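Local coordinates for particle-associated lyase (Acinetobacter bacteriophage AP22, PDB 4Y9V), which probably depolymerises the capsular polysaccharide of Acinetobacter baumannii as a trimeric tailspike lyase, at residues Y548-V560 against P588-I602. Residues are numbered along the deposited sequence; the frame is centred on the assembly and turned at random. Where two conformers were deposited one is given.
Sequences YKYSKAPNVIVSV and PVNSLVAIDQVRPAI. Unlike the reference sequence in segment 588-602: I602 (reference Val). With SO4 (sulfate ion), chain L.
Face-to-face packing of two β-sheets in the C-terminal Ig-like domain of the tailspike brings V556, V558 and V560 of strand 555-560 against the hairpin of strands 588-594 and 597-602. V558 points at the hairpin and puts both methyls against it. A chi1 of 173° turns CG1 away from the backbone N and onto V589 O, 3.4 Å off, and P600 CB, 3.7 Å off, while CG2 rests on N590 CB. One step earlier, V556 divides its methyls: CG1 meets the carboxamide of N590, its CG 3.7 Å away, and CG2 touches both V593 CG2 and V598 CG1. The buried amide of N590 is held by the hairpin itself, because its OD1 accepts R599 N at 2.9 Å, in the carbonyl plane, and ND2 gives a weak bond to L592 O. Farther along, V560 CG2 crosses the end of the I602 side chain, and F614 of strand 613-623 touches both residues. I557, on the back of the strand, meets I557 of both neighbouring subunits, and V558 N is hydrogen-bonded to S559 OG of the second subunit.

At the other end the loop before strand 555-560 wraps round the hairpin's type I turn, A594 to Q597. P554 CD abuts A594 O, and P554 CB lies over one face of the Y550 ring, toward its rim; Y550 OH reaches M522. In the conformer given, I595 CG2 lies against K552 CA. Beside it, Y550 N donates to I595 O at 3.0 Å, with an N-H...O angle of 162°.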
loop_
_atom_site.group_PDB
_atom_site.type_symbol
_atom_site.label_atom_id
_atom_site.label_comp_id
_atom_site.label_asym_id
_atom_site.label_seq_id
_atom_site.Cartn_x
_atom_site.Cartn_y
_atom_site.Cartn_z
ATOM N N TYR A 548 28.591 5.265 13.494
ATOM C CA TYR A 548 27.749 6.343 13.008
ATOM C C TYR A 548 28.164 7.611 13.740
ATOM O O TYR A 548 28.223 7.647 14.974
ATOM C CB TYR A 548 26.257 6.052 13.229
ATOM C CG TYR A 548 25.792 4.752 12.591
ATOM C CD1 TYR A 548 25.315 4.689 11.288
ATOM C CD2 TYR A 548 25.802 3.566 13.324
ATOM C CE1 TYR A 548 24.882 3.502 10.741
ATOM C CE2 TYR A 548 25.366 2.373 12.775
ATOM C CZ TYR A 548 24.909 2.329 11.475
ATOM O OH TYR A 548 24.462 1.160 10.887
ATOM N N LYS A 549 28.483 8.677 12.995
ATOM C CA LYS A 549 28.943 9.899 13.630
ATOM C C LYS A 549 27.786 10.891 13.752
ATOM O O LYS A 549 26.919 10.976 12.917
ATOM C CB LYS A 549 30.070 10.483 12.778
ATOM C CG LYS A 549 31.216 9.509 12.634
ATOM C CD LYS A 549 32.323 9.997 11.741
ATOM C CE LYS A 549 31.720 10.031 10.359
ATOM N NZ LYS A 549 32.806 10.071 9.333
ATOM N N TYR A 550 27.830 11.609 14.863
ATOM C CA TYR A 550 26.804 12.622 15.136
ATOM C C TYR A 550 27.208 13.983 14.547
ATOM O O TYR A 550 28.359 14.246 14.249
ATOM C CB TYR A 550 26.616 12.723 16.671
ATOM C CG TYR A 550 26.090 11.428 17.264
ATOM C CD1 TYR A 550 24.758 11.130 17.184
ATOM C CD2 TYR A 550 26.932 10.497 17.853
ATOM C CE1 TYR A 550 24.231 9.938 17.683
ATOM C CE2 TYR A 550 26.433 9.305 18.359
ATOM C CZ TYR A 550 25.089 9.038 18.239
ATOM O OH TYR A 550 24.650 7.806 18.734
ATOM N N SER A 551 26.227 14.889 14.480
ATOM C CA SER A 551 26.539 16.243 14.053
ATOM C C SER A 551 27.284 17.037 15.111
ATOM O O SER A 551 27.912 18.047 14.797
ATOM C CB SER A 551 25.290 17.020 13.660
ATOM O OG SER A 551 24.446 17.153 14.810
ATOM N N LYS A 552 27.164 16.619 16.372
ATOM C CA LYS A 552 27.699 17.338 17.518
ATOM C C LYS A 552 27.925 16.257 18.595
ATOM O O LYS A 552 27.457 15.138 18.506
ATOM C CB LYS A 552 26.812 18.438 17.978
ATOM C CG LYS A 552 25.470 17.887 18.424
ATOM C CD LYS A 552 24.856 19.209 18.805
ATOM C CE LYS A 552 23.509 18.988 19.233
ATOM N NZ LYS A 552 22.815 20.332 19.407
ATOM N N ALA A 553 28.662 16.617 19.656
ATOM C CA ALA A 553 28.923 15.656 20.712
ATOM C C ALA A 553 27.599 15.097 21.225
ATOM O O ALA A 553 26.708 15.874 21.617
ATOM C CB ALA A 553 29.704 16.333 21.828
ATOM N N PRO A 554 27.467 13.773 21.290
ATOM C CA PRO A 554 26.210 13.184 21.720
ATOM C C PRO A 554 26.067 13.190 23.246
ATOM O O PRO A 554 27.020 13.418 24.000
ATOM C CB PRO A 554 26.272 11.768 21.171
ATOM C CG PRO A 554 27.763 11.453 21.210
ATOM C CD PRO A 554 28.402 12.757 20.777
ATOM N N ASN A 555 24.872 12.858 23.693
ATOM C CA ASN A 555 24.691 12.444 25.082
ATOM C C ASN A 555 25.391 11.084 25.258
ATOM O O ASN A 555 25.351 10.252 24.341
ATOM C CB ASN A 555 23.213 12.289 25.400
ATOM C CG ASN A 555 22.387 13.489 25.099
ATOM O OD1 ASN A 555 22.809 14.635 25.300
ATOM N ND2 ASN A 555 21.186 13.278 24.618
ATOM N N VAL A 556 25.999 10.871 26.429
ATOM C CA VAL A 556 26.709 9.644 26.694
ATOM C C VAL A 556 26.360 9.156 28.101
ATOM O O VAL A 556 26.495 9.917 29.062
ATOM C CB VAL A 556 28.235 9.773 26.581
ATOM C CG1 VAL A 556 28.902 8.421 26.745
ATOM C CG2 VAL A 556 28.625 10.434 25.245
ATOM N N ILE A 557 25.995 7.890 28.231
ATOM C CA ILE A 557 25.802 7.186 29.488
ATOM C C ILE A 557 26.885 6.113 29.626
ATOM O O ILE A 557 27.023 5.361 28.659
ATOM C CB ILE A 557 24.411 6.539 29.534
ATOM C CG1 ILE A 557 23.291 7.537 29.380
ATOM C CG2 ILE A 557 24.268 5.752 30.834
ATOM C CD1 ILE A 557 23.230 8.603 30.400
ATOM N N VAL A 558 27.613 6.061 30.741
ATOM C CA VAL A 558 28.603 5.009 31.024
ATOM C C VAL A 558 28.201 4.300 32.327
ATOM O O VAL A 558 27.867 4.963 33.307
ATOM C CB VAL A 558 30.018 5.582 31.129
ATOM C CG1 VAL A 558 30.992 4.490 31.589
ATOM C CG2 VAL A 558 30.381 6.199 29.800
ATOM N N SER A 559 28.270 2.967 32.340
ATOM C CA SER A 559 28.030 2.132 33.496
ATOM C C SER A 559 29.118 1.069 33.633
ATOM O O SER A 559 29.816 0.781 32.655
ATOM C CB SER A 559 26.665 1.459 33.348
ATOM O OG SER A 559 26.159 0.806 34.504
ATOM N N VAL A 560 29.268 0.500 34.810
ATOM C CA VAL A 560 30.277 -0.524 35.104
ATOM C C VAL A 560 29.571 -1.787 35.573
ATOM O O VAL A 560 28.565 -1.734 36.301
ATOM C CB VAL A 560 31.288 0.038 36.126
ATOM C CG1 VAL A 560 30.703 0.407 37.453
ATOM C CG2 VAL A 560 32.467 -0.902 36.306
ATOM N N PRO A 588 31.786 5.214 37.597
ATOM C CA PRO A 588 31.805 5.214 36.133
ATOM C C PRO A 588 31.654 6.637 35.586
ATOM O O PRO A 588 30.826 7.398 36.101
ATOM C CB PRO A 588 30.576 4.357 35.773
ATOM C CG PRO A 588 29.586 4.648 36.910
ATOM C CD PRO A 588 30.471 4.817 38.149
ATOM N N VAL A 589 32.408 6.948 34.545
ATOM C CA VAL A 589 32.364 8.243 33.899
ATOM C C VAL A 589 32.581 8.099 32.412
ATOM O O VAL A 589 33.174 7.120 31.945
ATOM C CB VAL A 589 33.438 9.232 34.452
ATOM C CG1 VAL A 589 33.320 9.362 35.971
ATOM C CG2 VAL A 589 34.860 8.791 34.070
ATOM N N ASN A 590 32.170 9.120 31.641
ATOM C CA ASN A 590 32.654 9.254 30.271
ATOM C C ASN A 590 33.806 10.264 30.269
ATOM O O ASN A 590 33.631 11.446 30.565
ATOM C CB ASN A 590 31.576 9.687 29.277
ATOM C CG ASN A 590 32.172 9.616 27.886
ATOM O OD1 ASN A 590 32.798 8.623 27.523
ATOM N ND2 ASN A 590 31.972 10.684 27.114
ATOM N N SER A 591 35.011 9.768 29.966
ATOM C CA SER A 591 36.202 10.599 30.079
ATOM C C SER A 591 36.456 11.524 28.896
ATOM O O SER A 591 37.223 12.496 29.082
ATOM C CB SER A 591 37.435 9.714 30.366
ATOM O OG SER A 591 37.859 8.969 29.244
ATOM N N LEU A 592 35.859 11.274 27.748
ATOM C CA LEU A 592 36.093 12.081 26.542
ATOM C C LEU A 592 34.835 11.902 25.688
ATOM O O LEU A 592 34.338 10.783 25.593
ATOM C CB LEU A 592 37.319 11.598 25.761
ATOM C CG LEU A 592 37.565 12.373 24.461
ATOM C CD1 LEU A 592 39.053 12.620 24.274
ATOM C CD2 LEU A 592 36.966 11.632 23.285
ATOM N N VAL A 593 34.408 12.997 25.051
ATOM C CA VAL A 593 33.334 12.932 24.074
ATOM C C VAL A 593 33.730 13.764 22.849
ATOM O O VAL A 593 34.287 14.853 22.997
ATOM C CB VAL A 593 31.975 13.381 24.642
ATOM C CG1 VAL A 593 31.942 14.857 25.035
ATOM C CG2 VAL A 593 30.849 13.033 23.687
ATOM N N ALA A 594 33.380 13.255 21.684
ATOM C CA ALA A 594 33.491 13.994 20.429
ATOM C C ALA A 594 32.303 13.560 19.557
ATOM O O ALA A 594 31.571 12.641 19.902
ATOM C CB ALA A 594 34.799 13.736 19.738
ATOM N N ILE A 595 32.191 14.224 18.386
ATOM C CA ILE A 595 31.112 13.820 17.464
ATOM C C ILE A 595 31.124 12.358 17.118
ATOM O O ILE A 595 30.091 11.793 16.800
ATOM C CB ILE A 595 31.089 14.633 16.188
ATOM C CG1 ILE A 595 32.366 14.626 15.387
ATOM C CG2 ILE A 595 30.674 16.039 16.455
ATOM C CD1 ILE A 595 32.045 15.615 14.220
ATOM N N ASP A 596 32.358 11.821 17.121
ATOM C CA ASP A 596 32.690 10.509 16.624
ATOM C C ASP A 596 33.328 9.624 17.707
ATOM O O ASP A 596 33.824 8.542 17.304
ATOM C CB ASP A 596 33.599 10.674 15.385
ATOM C CG ASP A 596 34.962 11.272 15.667
ATOM O OD1 ASP A 596 35.106 12.042 16.635
ATOM O OD2 ASP A 596 35.993 10.988 14.992
ATOM N N GLN A 597 33.355 9.953 19.012
ATOM C CA GLN A 597 34.137 9.193 19.995
ATOM C C GLN A 597 33.499 9.299 21.372
ATOM O O GLN A 597 32.950 10.329 21.770
ATOM C CB GLN A 597 35.570 9.736 20.126
ATOM C CG GLN A 597 36.378 9.547 18.846
ATOM C CD GLN A 597 37.791 10.021 19.028
ATOM O OE1 GLN A 597 38.065 10.998 19.717
ATOM N NE2 GLN A 597 38.710 9.286 18.386
ATOM N N VAL A 598 33.650 8.184 22.117
ATOM C CA VAL A 598 33.391 8.152 23.555
ATOM C C VAL A 598 34.562 7.458 24.236
ATOM O O VAL A 598 35.370 6.794 23.555
ATOM C CB VAL A 598 32.058 7.480 23.914
ATOM C CG1 VAL A 598 30.882 8.220 23.248
ATOM C CG2 VAL A 598 32.025 6.012 23.543
ATOM N N ARG A 599 34.655 7.542 25.544
ATOM C CA ARG A 599 35.759 6.897 26.258
ATOM C C ARG A 599 35.363 6.581 27.672
ATOM O O ARG A 599 35.694 7.310 28.637
ATOM C CB ARG A 599 37.051 7.735 26.203
ATOM C CG ARG A 599 38.244 6.896 26.659
ATOM C CD ARG A 599 39.549 7.724 26.660
ATOM N NE ARG A 599 40.650 6.826 26.949
ATOM C CZ ARG A 599 41.923 7.218 27.025
ATOM N NH1 ARG A 599 42.249 8.476 26.931
ATOM N NH2 ARG A 599 42.845 6.308 27.210
ATOM N N PRO A 600 34.652 5.465 27.887
ATOM C CA PRO A 600 34.263 5.083 29.243
ATOM C C PRO A 600 35.496 4.852 30.131
ATOM O O PRO A 600 36.524 4.388 29.668
ATOM C CB PRO A 600 33.538 3.752 28.996
ATOM C CG PRO A 600 33.215 3.711 27.596
ATOM C CD PRO A 600 34.184 4.509 26.866
ATOM N N ALA A 601 35.310 5.168 31.409
ATOM C CA ALA A 601 36.378 4.978 32.395
ATOM C C ALA A 601 35.772 4.794 33.769
ATOM O O ALA A 601 34.617 5.121 34.013
ATOM C CB ALA A 601 37.318 6.192 32.374
ATOM N N ILE A 602 36.625 4.326 34.687
ATOM C CA ILE A 602 36.367 4.347 36.109
ATOM C C ILE A 602 37.334 5.310 36.774
ATOM O O ILE A 602 38.540 5.291 36.487
ATOM C CB ILE A 602 36.649 2.912 36.721
ATOM C CG1 ILE A 602 35.644 1.924 36.217
ATOM C CG2 ILE A 602 36.694 2.975 38.241
ATOM C CD1 ILE A 602 34.325 2.556 36.410
HETATM S S SO4 L . 45.624 5.082 29.414
HETATM O O1 SO4 L . 46.931 4.999 30.131
HETATM O O2 SO4 L . 44.516 5.189 30.405
HETATM O O3 SO4 L . 45.438 3.824 28.615
HETATM O O4 SO4 L . 45.644 6.272 28.480
#